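Local structure of cytochrome P450 (Novosphingobium aromaticivorans, 3OFT) at residues R277-A282 with L310-P315; A29-L34 with A320-R325; E59-A64 with R334-G339; A271-R276 with F326-A331. The protein belongs to the cytochrome P450 family and has the fold of that family, with an iron protoporphyrin IX held in its core. All blocks are in the same frame, centred on the assembly; numbering follows the deposited sequence.

Contacts 1 and 3 are buried; contacts 2 and 4 are partly buried and lie farther out. Contacts 1 and 4 share helix 267-277: contact 4 uses residues 271-276 of it, contact 1 its last residue and the loop beyond. Contacts 2, 3 and 4 draw their second segments from the long loop between helices 309-312 and 348-365. Contact 1 is mostly apolar and contact 3 sets an aromatic ring beside the haem. Contact 2 is a single salt bridge nearer the surface. Contact 4 is partly buried, but its salt-bridge network holds the buried Glu273 and Arg276. Asn312 OD1 bonds Thr336 N, linking contacts 1 and 3. Arg277 NE bonds Glu322 O, linking contacts 1 and 2.

Contact 1. Residues R277-A282 with L310-P315; sequences RYPTVA and LHNLDP. With HX2 ((2R,5R)-hexane-2,5-diol), chain E.
Leu313 lies crosswise to Arg277, nearly square to it. Leu313 CD1 lies 3.7 Å from Arg277 NH1, at an oblique position on the guanidinium. Its other methyl turns to the backbone: Leu313 CD2 is 3.5 Å from Arg277 O. That carbonyl oxygen is buried and has no polar partner in the model. Arg277 leaves the backbone with CG anti to N (chi1 174°), which sets CG above the centre of the Tyr278 ring. The chain then bends at chi2 (60°), and Tyr278 CE1 lies over one face of the guanidinium, toward its rim. Arg277 NE is bonded to Glu322 O. In the P450 fold, helix 267-277 corresponds to helix K. Residues 278-281 lead from it to strand 282-287 of the mixed sheet, and the short helix 309-312 probably matches helix K'. Pro279 and Asn312 meet in a different way, lying alongside one another and pointing opposite ways. Pro279 CG is 3.8 Å from both Asn312 CB and Asn312 ND2. The Asn312 amide is gripped at both ends, ND2 by Arg276 O and OD1 by Thr336 N, which should fix its rotation against the proline. Farther along, Val281 CG1 lies 4.0 Å from C6 of (2R,5R)-hexane-2,5-diol. The hydroxyl O1 of this ligand donates a hydrogen bond of 2.7 Å to Ala282 O.

Contact 2. Residues A29-L34 with A320-R325; sequences AWKTLL and APEEVR
Lys31 reaches Glu322 through one bent chain and one straight one. In Lys31, CG is opposite the carbonyl carbon (chi1 -78°), and the chain turns at chi3 (73°) and again at chi4. Glu322 also starts beside its backbone N but runs on extended beyond CG. Each side chain reaches across toward the other. Lys31 NZ donates to Glu322 OE1 at 2.8 Å in a salt bridge. The ammonium comes from above the carboxylate plane, 41° out of it. The end of the lysine chain lies close to the same oxygen: Lys31 CE is 3.3 Å and Lys31 CD 3.4 Å from Glu322 OE1. Lys31 NZ also bonds Leu313 O, so the ammonium has both a charged and a neutral acceptor. Helix 26-31 belongs to the N-terminal part of the P450 fold. Residues 320-325 lie in the long loop before helix 348-365, in the region called the meander in this family. There Ala320 to Glu323 form a type I beta turn, closed by Glu323 N to Ala320 O at 3.0 Å. Glu322 is the third residue of this turn, and Pro321 the second. Pro321 CG is a looser neighbour of the ammonium, 4.4 Å from Lys31 NZ.

Contact 3. Residues E59-A64 with R334-G339; sequences ELWGDA and RHTTMG. With HEM (protoporphyrin IX containing Fe), chain D.
Trp61 leaves helix 54-62 toward Thr336 and Gly339, and its indole lies between their loop and the edge of the haem. From CB, the chain places CG anti to the backbone N (chi1 -158°), which brings the indole against these two residues. In the five-membered ring, Trp61 NE1 donates to the haem propionate oxygen O2A at 2.9 Å, with an N-H...O angle of 147°. The oxygen sits at the ring edge, near its plane. Trp61 NE1 is also 3.6 Å from Gly339 CA, which lies over one face of the indole. Next round the ring, Trp61 CZ2 meets the haem methyl CMA at 3.7 Å. Trp61 CE3 and Trp61 CZ3, farther on, are each 3.6 Å from Thr336 CG2. This methyl covers the six-membered ring from the same face as Gly339. It forms a CH-pi contact, 3.8 Å from the ring centroid and 23° off the normal. Thr336 OG1 is bonded to Arg58 NH1. Gly339 has no side chain, so its backbone can come down on the ring, and Gly339 N approaches the haem methyl CMA at 3.4 Å. Thr336 to Gly339 form a type I beta turn at the start of the haem-binding loop typical of P450s. Met338, within it, puts CE 3.6 Å from the porphyrin nitrogen NB. His343, Arg285 and Arg98 also hydrogen-bond the haem. The indole therefore does two jobs: its face packs on the loop, while its N-H would partly offset the negative charge expected on the propionate.

Contact 4. Residues A271-R276 with F326-A331; sequences ADELMR and FDRGLA
Glu273 meets Arg328 and, with Arg276, forms the ExxR motif of P450 helix K, here helix 267-277. Arg328, from the meander, completes the Glu-Arg-Arg triad known in this family. Glu273 bends at chi2 (64°) and presents its carboxylate nearly coplanar with the Arg328 guanidinium. Arg328 NE donates to the syn lone pair of Glu273 OE2 at 2.9 Å, with an N-H...O angle of 162°. One turn on, Arg276 grips the same carboxylate side-on from above its plane. Arg276 NE goes to Glu273 OE1 at 2.9 Å, and Arg276 NH2 to Glu273 OE2 at 2.9 Å. Glu273 OE2 thus accepts from both arginines, and from Arg325 N as well. The two guanidinium groups gather round this carboxylate with their planes 40° apart. Each lies over the rim of one face of the other, and Arg276 NH2 is 3.4 Å from Arg328 NH2. Backbone carbonyls hold their outer nitrogens: Pro321 O takes Arg276 NH1, Glu319 O takes Arg328 NH1, and Ala320 O and Glu323 O take Arg328 NH2. Leu330 lies athwart the aliphatic part of Arg276, with Leu330 CD1 3.7 Å from Arg276 CD.

Contact 1. Residues R277-A282 with L310-P315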
# COMPACT_ATOMS: atom_id res chain seq x y z
N ARG A 277 2.65 -9.94 8.32
CA ARG A 277 3.04 -9.48 9.68
C ARG A 277 3.01 -7.95 9.82
O ARG A 277 2.77 -7.43 10.91
CB ARG A 277 4.48 -9.98 10.00
CG ARG A 277 5.12 -9.47 11.32
CD ARG A 277 4.31 -9.85 12.59
NE ARG A 277 4.93 -9.25 13.80
CZ ARG A 277 4.73 -8.01 14.22
NH1 ARG A 277 3.96 -7.17 13.54
NH2 ARG A 277 5.36 -7.57 15.31
N TYR A 278 3.32 -7.25 8.72
CA TYR A 278 3.49 -5.76 8.78
C TYR A 278 2.58 -4.95 7.86
O TYR A 278 3.08 -4.09 7.10
CB TYR A 278 4.96 -5.32 8.55
CG TYR A 278 5.90 -5.97 9.54
CD1 TYR A 278 5.89 -5.59 10.89
CD2 TYR A 278 6.78 -6.98 9.14
CE1 TYR A 278 6.76 -6.21 11.84
CE2 TYR A 278 7.65 -7.59 10.08
CZ TYR A 278 7.65 -7.18 11.42
OH TYR A 278 8.49 -7.75 12.37
N PRO A 279 1.25 -5.15 7.97
CA PRO A 279 0.35 -4.40 7.11
C PRO A 279 0.15 -2.98 7.64
O PRO A 279 0.01 -2.76 8.87
CB PRO A 279 -0.97 -5.19 7.22
CG PRO A 279 -0.96 -5.66 8.71
CD PRO A 279 0.51 -6.12 8.82
N THR A 280 0.10 -2.00 6.73
CA THR A 280 -0.05 -0.62 7.21
C THR A 280 -1.08 0.15 6.42
O THR A 280 -1.13 1.40 6.54
CB THR A 280 1.29 0.13 7.18
OG1 THR A 280 1.79 0.24 5.84
CG2 THR A 280 2.36 -0.54 8.14
N VAL A 281 -1.86 -0.56 5.59
CA VAL A 281 -2.85 0.11 4.75
C VAL A 281 -4.22 0.16 5.44
O VAL A 281 -4.67 -0.84 6.01
CB VAL A 281 -2.90 -0.45 3.27
CG1 VAL A 281 -3.95 0.34 2.49
CG2 VAL A 281 -1.50 -0.25 2.56
N ALA A 282 -4.84 1.34 5.45
CA ALA A 282 -6.24 1.48 5.91
C ALA A 282 -7.04 2.15 4.82
O ALA A 282 -6.47 2.96 4.05
CB ALA A 282 -6.35 2.30 7.25
N LEU A 310 -5.78 -4.40 12.05
CA LEU A 310 -6.65 -4.92 13.08
C LEU A 310 -7.39 -6.19 12.64
O LEU A 310 -8.10 -6.80 13.42
CB LEU A 310 -7.62 -3.79 13.50
CG LEU A 310 -7.26 -3.00 14.75
CD1 LEU A 310 -5.81 -3.17 15.39
CD2 LEU A 310 -7.90 -1.65 14.94
N HIS A 311 -7.23 -6.60 11.39
CA HIS A 311 -7.51 -8.02 11.05
C HIS A 311 -6.27 -8.88 11.23
O HIS A 311 -6.27 -9.83 12.07
CB HIS A 311 -8.05 -8.17 9.61
CG HIS A 311 -8.37 -9.57 9.21
ND1 HIS A 311 -9.16 -10.42 9.97
CD2 HIS A 311 -8.03 -10.28 8.11
CE1 HIS A 311 -9.26 -11.59 9.37
NE2 HIS A 311 -8.60 -11.52 8.23
N ASN A 312 -5.21 -8.59 10.47
CA ASN A 312 -3.99 -9.42 10.51
C ASN A 312 -3.40 -9.64 11.89
O ASN A 312 -2.94 -10.75 12.18
CB ASN A 312 -2.88 -8.86 9.65
CG ASN A 312 -3.22 -8.91 8.18
OD1 ASN A 312 -4.40 -8.88 7.78
ND2 ASN A 312 -2.18 -8.98 7.35
N LEU A 313 -3.37 -8.61 12.72
CA LEU A 313 -2.68 -8.74 13.99
C LEU A 313 -3.61 -8.90 15.21
O LEU A 313 -3.16 -8.71 16.35
CB LEU A 313 -1.72 -7.55 14.19
CG LEU A 313 -0.63 -7.40 13.10
CD1 LEU A 313 0.34 -6.33 13.54
CD2 LEU A 313 0.15 -8.75 12.83
N ASP A 314 -4.88 -9.21 14.96
CA ASP A 314 -5.87 -9.37 16.04
C ASP A 314 -5.74 -10.85 16.43
O ASP A 314 -6.03 -11.73 15.59
CB ASP A 314 -7.29 -9.11 15.51
CG ASP A 314 -8.40 -9.33 16.58
OD1 ASP A 314 -8.09 -9.86 17.67
OD2 ASP A 314 -9.58 -8.91 16.34
N PRO A 315 -5.27 -11.12 17.67
CA PRO A 315 -5.13 -12.51 18.15
C PRO A 315 -6.44 -13.30 18.13
O PRO A 315 -6.43 -14.53 18.10
CB PRO A 315 -4.58 -12.37 19.57
CG PRO A 315 -4.63 -10.94 19.94
CD PRO A 315 -5.00 -10.11 18.72
C1 HX2 E . -6.52 6.05 0.05
O1 HX2 E . -6.82 4.97 2.23
C2 HX2 E . -5.96 5.05 1.07
O2 HX2 E . -3.37 2.48 -2.26
C3 HX2 E . -5.66 3.67 0.48
C4 HX2 E . -4.73 3.73 -0.74
C5 HX2 E . -4.08 2.37 -1.04
C6 HX2 E . -5.16 1.28 -1.20

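Contact 2. Residues A29-L34 with A320-R325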
# COMPACT_ATOMS: atom_id res chain seq x y z
N ALA A 29 0.25 1.23 18.25
CA ALA A 29 -0.71 2.38 18.30
C ALA A 29 -2.14 2.00 17.87
O ALA A 29 -3.11 2.40 18.52
CB ALA A 29 -0.19 3.57 17.49
N TRP A 30 -2.26 1.25 16.78
CA TRP A 30 -3.55 0.75 16.30
C TRP A 30 -4.12 -0.35 17.18
O TRP A 30 -5.33 -0.38 17.44
CB TRP A 30 -3.36 0.24 14.87
CG TRP A 30 -3.55 1.35 13.91
CD1 TRP A 30 -2.58 2.11 13.27
CD2 TRP A 30 -4.81 1.90 13.53
NE1 TRP A 30 -3.19 3.09 12.50
CE2 TRP A 30 -4.56 2.97 12.63
CE3 TRP A 30 -6.14 1.58 13.86
CZ2 TRP A 30 -5.60 3.71 12.03
CZ3 TRP A 30 -7.17 2.33 13.28
CH2 TRP A 30 -6.89 3.37 12.37
N LYS A 31 -3.26 -1.24 17.65
CA LYS A 31 -3.71 -2.34 18.49
C LYS A 31 -4.32 -1.94 19.84
O LYS A 31 -5.02 -2.76 20.45
CB LYS A 31 -2.60 -3.40 18.69
CG LYS A 31 -2.45 -4.29 17.44
CD LYS A 31 -1.39 -5.38 17.61
CE LYS A 31 -1.86 -6.48 18.56
NZ LYS A 31 -1.31 -7.84 18.17
N THR A 32 -4.09 -0.71 20.28
CA THR A 32 -4.78 -0.19 21.48
C THR A 32 -6.30 -0.34 21.33
O THR A 32 -7.01 -0.54 22.34
CB THR A 32 -4.48 1.28 21.75
OG1 THR A 32 -4.92 2.07 20.62
CG2 THR A 32 -3.00 1.49 21.96
N LEU A 33 -6.79 -0.28 20.09
CA LEU A 33 -8.23 -0.37 19.85
C LEU A 33 -8.82 -1.76 20.09
O LEU A 33 -10.02 -1.90 20.23
CB LEU A 33 -8.61 0.10 18.42
CG LEU A 33 -8.48 1.60 18.10
CD1 LEU A 33 -8.92 1.83 16.64
CD2 LEU A 33 -9.35 2.43 19.05
N LEU A 34 -7.98 -2.80 20.09
CA LEU A 34 -8.47 -4.14 20.38
C LEU A 34 -8.98 -4.30 21.83
O LEU A 34 -9.73 -5.27 22.15
CB LEU A 34 -7.34 -5.14 20.14
CG LEU A 34 -7.22 -5.82 18.77
CD1 LEU A 34 -8.09 -5.37 17.65
CD2 LEU A 34 -5.74 -6.21 18.34
N ALA A 320 -1.25 -16.19 17.55
CA ALA A 320 0.11 -15.67 17.76
C ALA A 320 0.53 -14.78 16.59
O ALA A 320 1.60 -14.95 15.99
CB ALA A 320 1.12 -16.83 17.97
N PRO A 321 -0.33 -13.80 16.26
CA PRO A 321 -0.22 -13.03 15.00
C PRO A 321 1.10 -12.24 14.88
O PRO A 321 1.52 -11.95 13.77
CB PRO A 321 -1.43 -12.07 15.08
CG PRO A 321 -1.71 -11.95 16.55
CD PRO A 321 -1.41 -13.31 17.13
N GLU A 322 1.75 -11.91 15.99
CA GLU A 322 2.99 -11.15 15.92
C GLU A 322 4.25 -12.02 15.68
O GLU A 322 5.35 -11.48 15.44
CB GLU A 322 3.13 -10.19 17.11
CG GLU A 322 2.23 -8.96 16.95
CD GLU A 322 2.30 -8.01 18.09
OE1 GLU A 322 1.39 -7.16 18.19
OE2 GLU A 322 3.27 -8.08 18.89
N GLU A 323 4.10 -13.33 15.72
CA GLU A 323 5.21 -14.25 15.39
C GLU A 323 5.35 -14.40 13.88
O GLU A 323 4.35 -14.56 13.18
CB GLU A 323 5.01 -15.64 16.06
CG GLU A 323 4.88 -15.56 17.58
CD GLU A 323 4.79 -16.93 18.29
OE1 GLU A 323 4.97 -17.98 17.65
OE2 GLU A 323 4.54 -16.94 19.51
N VAL A 324 6.57 -14.32 13.38
CA VAL A 324 6.86 -14.58 11.98
C VAL A 324 7.15 -16.08 11.98
O VAL A 324 8.13 -16.52 12.59
CB VAL A 324 8.11 -13.78 11.51
CG1 VAL A 324 8.58 -14.20 10.11
CG2 VAL A 324 7.80 -12.25 11.54
N ARG A 325 6.28 -16.86 11.34
CA ARG A 325 6.44 -18.33 11.31
C ARG A 325 5.94 -18.96 10.05
O ARG A 325 5.14 -18.37 9.34
CB ARG A 325 5.78 -18.99 12.51
CG ARG A 325 4.44 -18.52 12.85
CD ARG A 325 4.11 -19.00 14.26
NE ARG A 325 4.12 -20.47 14.31
CZ ARG A 325 4.66 -21.20 15.29
NH1 ARG A 325 5.26 -20.61 16.33
NH2 ARG A 325 4.60 -22.52 15.22

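Contact 3. Residues E59-A64 with R334-G339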
# COMPACT_ATOMS: atom_id res chain seq x y z
N GLU A 59 -15.34 -8.25 7.51
CA GLU A 59 -16.70 -8.28 6.98
C GLU A 59 -17.07 -6.99 6.25
O GLU A 59 -17.65 -7.01 5.16
CB GLU A 59 -17.74 -8.64 8.05
CG GLU A 59 -18.13 -7.51 9.01
CD GLU A 59 -19.33 -7.83 9.89
OE1 GLU A 59 -19.56 -7.07 10.86
OE2 GLU A 59 -20.04 -8.83 9.62
N LEU A 60 -16.76 -5.85 6.84
CA LEU A 60 -17.15 -4.58 6.21
C LEU A 60 -16.35 -4.26 4.94
O LEU A 60 -16.87 -3.69 3.98
CB LEU A 60 -16.92 -3.48 7.23
CG LEU A 60 -18.04 -3.05 8.18
CD1 LEU A 60 -19.33 -3.90 8.26
CD2 LEU A 60 -17.54 -2.31 9.49
N TRP A 61 -15.08 -4.66 4.92
CA TRP A 61 -14.20 -4.41 3.77
C TRP A 61 -14.73 -5.15 2.55
O TRP A 61 -14.63 -4.67 1.41
CB TRP A 61 -12.79 -4.88 4.09
CG TRP A 61 -11.68 -4.25 3.27
CD1 TRP A 61 -11.61 -4.09 1.91
CD2 TRP A 61 -10.45 -3.75 3.80
NE1 TRP A 61 -10.39 -3.49 1.57
CE2 TRP A 61 -9.68 -3.28 2.71
CE3 TRP A 61 -9.94 -3.64 5.09
CZ2 TRP A 61 -8.40 -2.70 2.89
CZ3 TRP A 61 -8.67 -3.08 5.27
CH2 TRP A 61 -7.92 -2.62 4.17
N GLY A 62 -15.29 -6.33 2.79
CA GLY A 62 -15.79 -7.16 1.70
C GLY A 62 -17.20 -6.82 1.23
O GLY A 62 -17.64 -7.32 0.19
N ASP A 63 -17.91 -5.98 1.99
CA ASP A 63 -19.29 -5.59 1.64
C ASP A 63 -19.23 -4.45 0.63
O ASP A 63 -19.54 -3.30 0.96
CB ASP A 63 -20.08 -5.18 2.90
CG ASP A 63 -21.60 -5.07 2.66
OD1 ASP A 63 -22.04 -5.03 1.48
OD2 ASP A 63 -22.34 -4.99 3.68
N ALA A 64 -18.90 -4.75 -0.62
CA ALA A 64 -18.76 -3.70 -1.62
C ALA A 64 -20.13 -3.17 -2.04
O ALA A 64 -20.21 -2.08 -2.58
CB ALA A 64 -17.97 -4.17 -2.89
N ARG A 334 -6.19 -14.89 2.43
CA ARG A 334 -6.91 -15.08 3.69
C ARG A 334 -6.63 -14.01 4.73
O ARG A 334 -7.34 -13.93 5.74
CB ARG A 334 -6.67 -16.48 4.27
CG ARG A 334 -7.51 -17.54 3.51
CD ARG A 334 -7.19 -18.94 3.97
NE ARG A 334 -7.74 -19.24 5.30
CZ ARG A 334 -7.34 -20.25 6.08
NH1 ARG A 334 -6.38 -21.08 5.68
NH2 ARG A 334 -7.91 -20.44 7.26
N HIS A 335 -5.63 -13.18 4.50
CA HIS A 335 -5.48 -12.02 5.37
C HIS A 335 -5.76 -10.75 4.55
O HIS A 335 -6.20 -10.83 3.39
CB HIS A 335 -4.11 -12.00 6.09
CG HIS A 335 -2.93 -11.94 5.16
ND1 HIS A 335 -2.53 -10.77 4.55
CD2 HIS A 335 -2.03 -12.88 4.81
CE1 HIS A 335 -1.47 -11.02 3.79
NE2 HIS A 335 -1.12 -12.28 3.97
N THR A 336 -5.53 -9.60 5.16
CA THR A 336 -6.10 -8.36 4.64
C THR A 336 -5.05 -7.34 4.21
O THR A 336 -5.38 -6.18 3.94
CB THR A 336 -7.18 -7.84 5.64
OG1 THR A 336 -8.17 -8.86 5.81
CG2 THR A 336 -7.90 -6.60 5.13
N THR A 337 -3.77 -7.75 4.10
CA THR A 337 -2.73 -6.78 3.68
C THR A 337 -3.11 -6.10 2.35
O THR A 337 -2.92 -4.89 2.19
CB THR A 337 -1.32 -7.42 3.58
OG1 THR A 337 -0.97 -7.91 4.86
CG2 THR A 337 -0.28 -6.35 3.13
N MET A 338 -3.67 -6.88 1.42
CA MET A 338 -4.00 -6.40 0.11
C MET A 338 -5.51 -6.11 -0.04
O MET A 338 -5.98 -5.85 -1.13
CB MET A 338 -3.56 -7.46 -0.92
CG MET A 338 -2.11 -7.93 -0.74
SD MET A 338 -0.92 -6.59 -0.85
CE MET A 338 -1.30 -6.02 -2.42
N GLY A 339 -6.22 -6.10 1.08
CA GLY A 339 -7.66 -5.85 1.07
C GLY A 339 -8.46 -7.12 0.96
O GLY A 339 -7.96 -8.23 1.22
CHA HEM D . -5.95 -1.79 -4.22
CHB HEM D . -2.57 -2.52 -0.79
CHC HEM D . 0.85 -2.49 -4.21
CHD HEM D . -2.34 -0.75 -7.36
C1A HEM D . -5.32 -2.06 -3.02
C2A HEM D . -6.00 -2.31 -1.77
C3A HEM D . -5.10 -2.52 -0.81
C4A HEM D . -3.78 -2.37 -1.42
CMA HEM D . -5.44 -2.77 0.68
CAA HEM D . -7.55 -2.38 -1.58
CBA HEM D . -8.06 -0.97 -1.44
CGA HEM D . -9.55 -0.93 -1.14
O1A HEM D . -10.13 0.21 -1.13
O2A HEM D . -10.23 -1.98 -0.90
C1B HEM D . -1.33 -2.59 -1.41
C2B HEM D . -0.08 -2.92 -0.77
C3B HEM D . 0.86 -2.91 -1.74
C4B HEM D . 0.22 -2.57 -3.00
CMB HEM D . 0.07 -3.22 0.73
CAB HEM D . 2.37 -3.14 -1.70
CBB HEM D . 3.05 -3.37 -0.56
C1C HEM D . 0.34 -2.02 -5.38
C2C HEM D . 1.04 -1.90 -6.66
C3C HEM D . 0.13 -1.38 -7.52
C4C HEM D . -1.15 -1.26 -6.86
CMC HEM D . 2.54 -2.27 -6.89
CAC HEM D . 0.25 -1.05 -9.03
CBC HEM D . 1.39 -0.65 -9.59
C1D HEM D . -3.58 -0.90 -6.83
C2D HEM D . -4.80 -0.54 -7.53
C3D HEM D . -5.92 -0.91 -6.56
C4D HEM D . -5.29 -1.40 -5.37
CMD HEM D . -4.94 0.03 -8.99
CAD HEM D . -7.43 -0.73 -6.87
CBD HEM D . -7.96 -2.14 -7.21
CGD HEM D . -9.48 -1.99 -7.32
O1D HEM D . -10.07 -1.00 -6.85
O2D HEM D . -10.14 -2.90 -7.84
NA HEM D . -3.95 -2.13 -2.77
NB HEM D . -1.10 -2.44 -2.77
NC HEM D . -0.99 -1.67 -5.56
ND HEM D . -3.90 -1.37 -5.57
FE HEM D . -2.49 -1.97 -4.19
O HOH W 1 -2.26 0.35 -3.68

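Contact 4. Residues A271-R276 with F326-A331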
# COMPACT_ATOMS: atom_id res chain seq x y z
N ALA A 271 8.64 -13.70 2.37
CA ALA A 271 7.99 -12.51 1.82
C ALA A 271 6.52 -12.54 2.14
O ALA A 271 5.99 -11.53 2.57
CB ALA A 271 8.22 -12.35 0.33
N ASP A 272 5.87 -13.70 2.01
CA ASP A 272 4.46 -13.81 2.36
C ASP A 272 4.16 -13.58 3.84
O ASP A 272 3.18 -12.92 4.18
CB ASP A 272 3.89 -15.18 1.93
CG ASP A 272 3.75 -15.32 0.43
OD1 ASP A 272 3.68 -14.33 -0.33
OD2 ASP A 272 3.68 -16.46 -0.02
N GLU A 273 4.98 -14.16 4.72
CA GLU A 273 4.84 -14.03 6.16
C GLU A 273 5.14 -12.60 6.61
O GLU A 273 4.43 -12.05 7.43
CB GLU A 273 5.71 -15.10 6.91
CG GLU A 273 5.56 -15.11 8.43
CD GLU A 273 4.15 -15.49 8.94
OE1 GLU A 273 3.18 -15.65 8.15
OE2 GLU A 273 4.01 -15.60 10.16
N LEU A 274 6.16 -11.96 6.05
CA LEU A 274 6.44 -10.55 6.42
C LEU A 274 5.33 -9.58 5.96
O LEU A 274 4.98 -8.63 6.66
CB LEU A 274 7.79 -10.10 5.84
CG LEU A 274 8.94 -10.88 6.50
CD1 LEU A 274 10.30 -10.63 5.84
CD2 LEU A 274 8.99 -10.62 8.00
N MET A 275 4.78 -9.86 4.78
CA MET A 275 3.65 -9.05 4.26
C MET A 275 2.40 -9.20 5.13
O MET A 275 1.68 -8.23 5.36
CB MET A 275 3.37 -9.32 2.78
CG MET A 275 4.56 -8.93 1.90
SD MET A 275 4.49 -9.38 0.15
CE MET A 275 3.29 -8.19 -0.41
N ARG A 276 2.19 -10.39 5.67
CA ARG A 276 1.08 -10.64 6.60
C ARG A 276 1.38 -9.92 7.91
O ARG A 276 0.46 -9.37 8.54
CB ARG A 276 0.97 -12.17 6.87
CG ARG A 276 -0.19 -12.54 7.75
CD ARG A 276 0.04 -13.85 8.54
NE ARG A 276 1.27 -13.83 9.38
CZ ARG A 276 1.36 -13.29 10.60
NH1 ARG A 276 0.35 -12.63 11.16
NH2 ARG A 276 2.52 -13.37 11.26
N PHE A 326 6.45 -20.16 9.77
CA PHE A 326 6.36 -20.73 8.44
C PHE A 326 5.36 -21.88 8.37
O PHE A 326 5.27 -22.55 7.37
CB PHE A 326 7.74 -21.28 8.05
CG PHE A 326 8.76 -20.21 7.75
CD1 PHE A 326 8.83 -19.64 6.47
CD2 PHE A 326 9.66 -19.79 8.73
CE1 PHE A 326 9.79 -18.64 6.18
CE2 PHE A 326 10.61 -18.80 8.46
CZ PHE A 326 10.67 -18.22 7.17
N ASP A 327 4.69 -22.15 9.48
CA ASP A 327 3.77 -23.30 9.56
C ASP A 327 2.30 -22.88 9.57
O ASP A 327 1.43 -23.64 10.00
CB ASP A 327 4.08 -24.13 10.81
CG ASP A 327 3.93 -23.33 12.12
OD1 ASP A 327 4.06 -23.96 13.19
OD2 ASP A 327 3.74 -22.09 12.11
N ARG A 328 2.01 -21.67 9.09
CA ARG A 328 0.62 -21.20 9.09
C ARG A 328 -0.22 -21.78 7.95
O ARG A 328 -1.44 -21.81 8.06
CB ARG A 328 0.56 -19.68 8.99
CG ARG A 328 1.19 -18.97 10.19
CD ARG A 328 0.91 -17.45 10.14
NE ARG A 328 1.63 -16.78 11.21
CZ ARG A 328 1.14 -16.58 12.44
NH1 ARG A 328 -0.09 -16.97 12.76
NH2 ARG A 328 1.87 -15.96 13.34
N GLY A 329 0.41 -22.13 6.83
CA GLY A 329 -0.36 -22.66 5.69
C GLY A 329 -1.43 -21.68 5.24
O GLY A 329 -2.56 -22.05 4.88
N LEU A 330 -1.10 -20.39 5.28
CA LEU A 330 -2.09 -19.33 5.08
C LEU A 330 -1.93 -18.73 3.70
O LEU A 330 -0.92 -18.07 3.45
CB LEU A 330 -1.79 -18.24 6.11
CG LEU A 330 -2.85 -17.63 7.03
CD1 LEU A 330 -2.59 -16.12 7.14
CD2 LEU A 330 -4.31 -17.95 6.70
N ALA A 331 -2.87 -18.94 2.77
CA ALA A 331 -2.82 -18.19 1.50
C ALA A 331 -2.93 -16.65 1.75
O ALA A 331 -3.70 -16.21 2.63
CB ALA A 331 -3.93 -18.67 0.53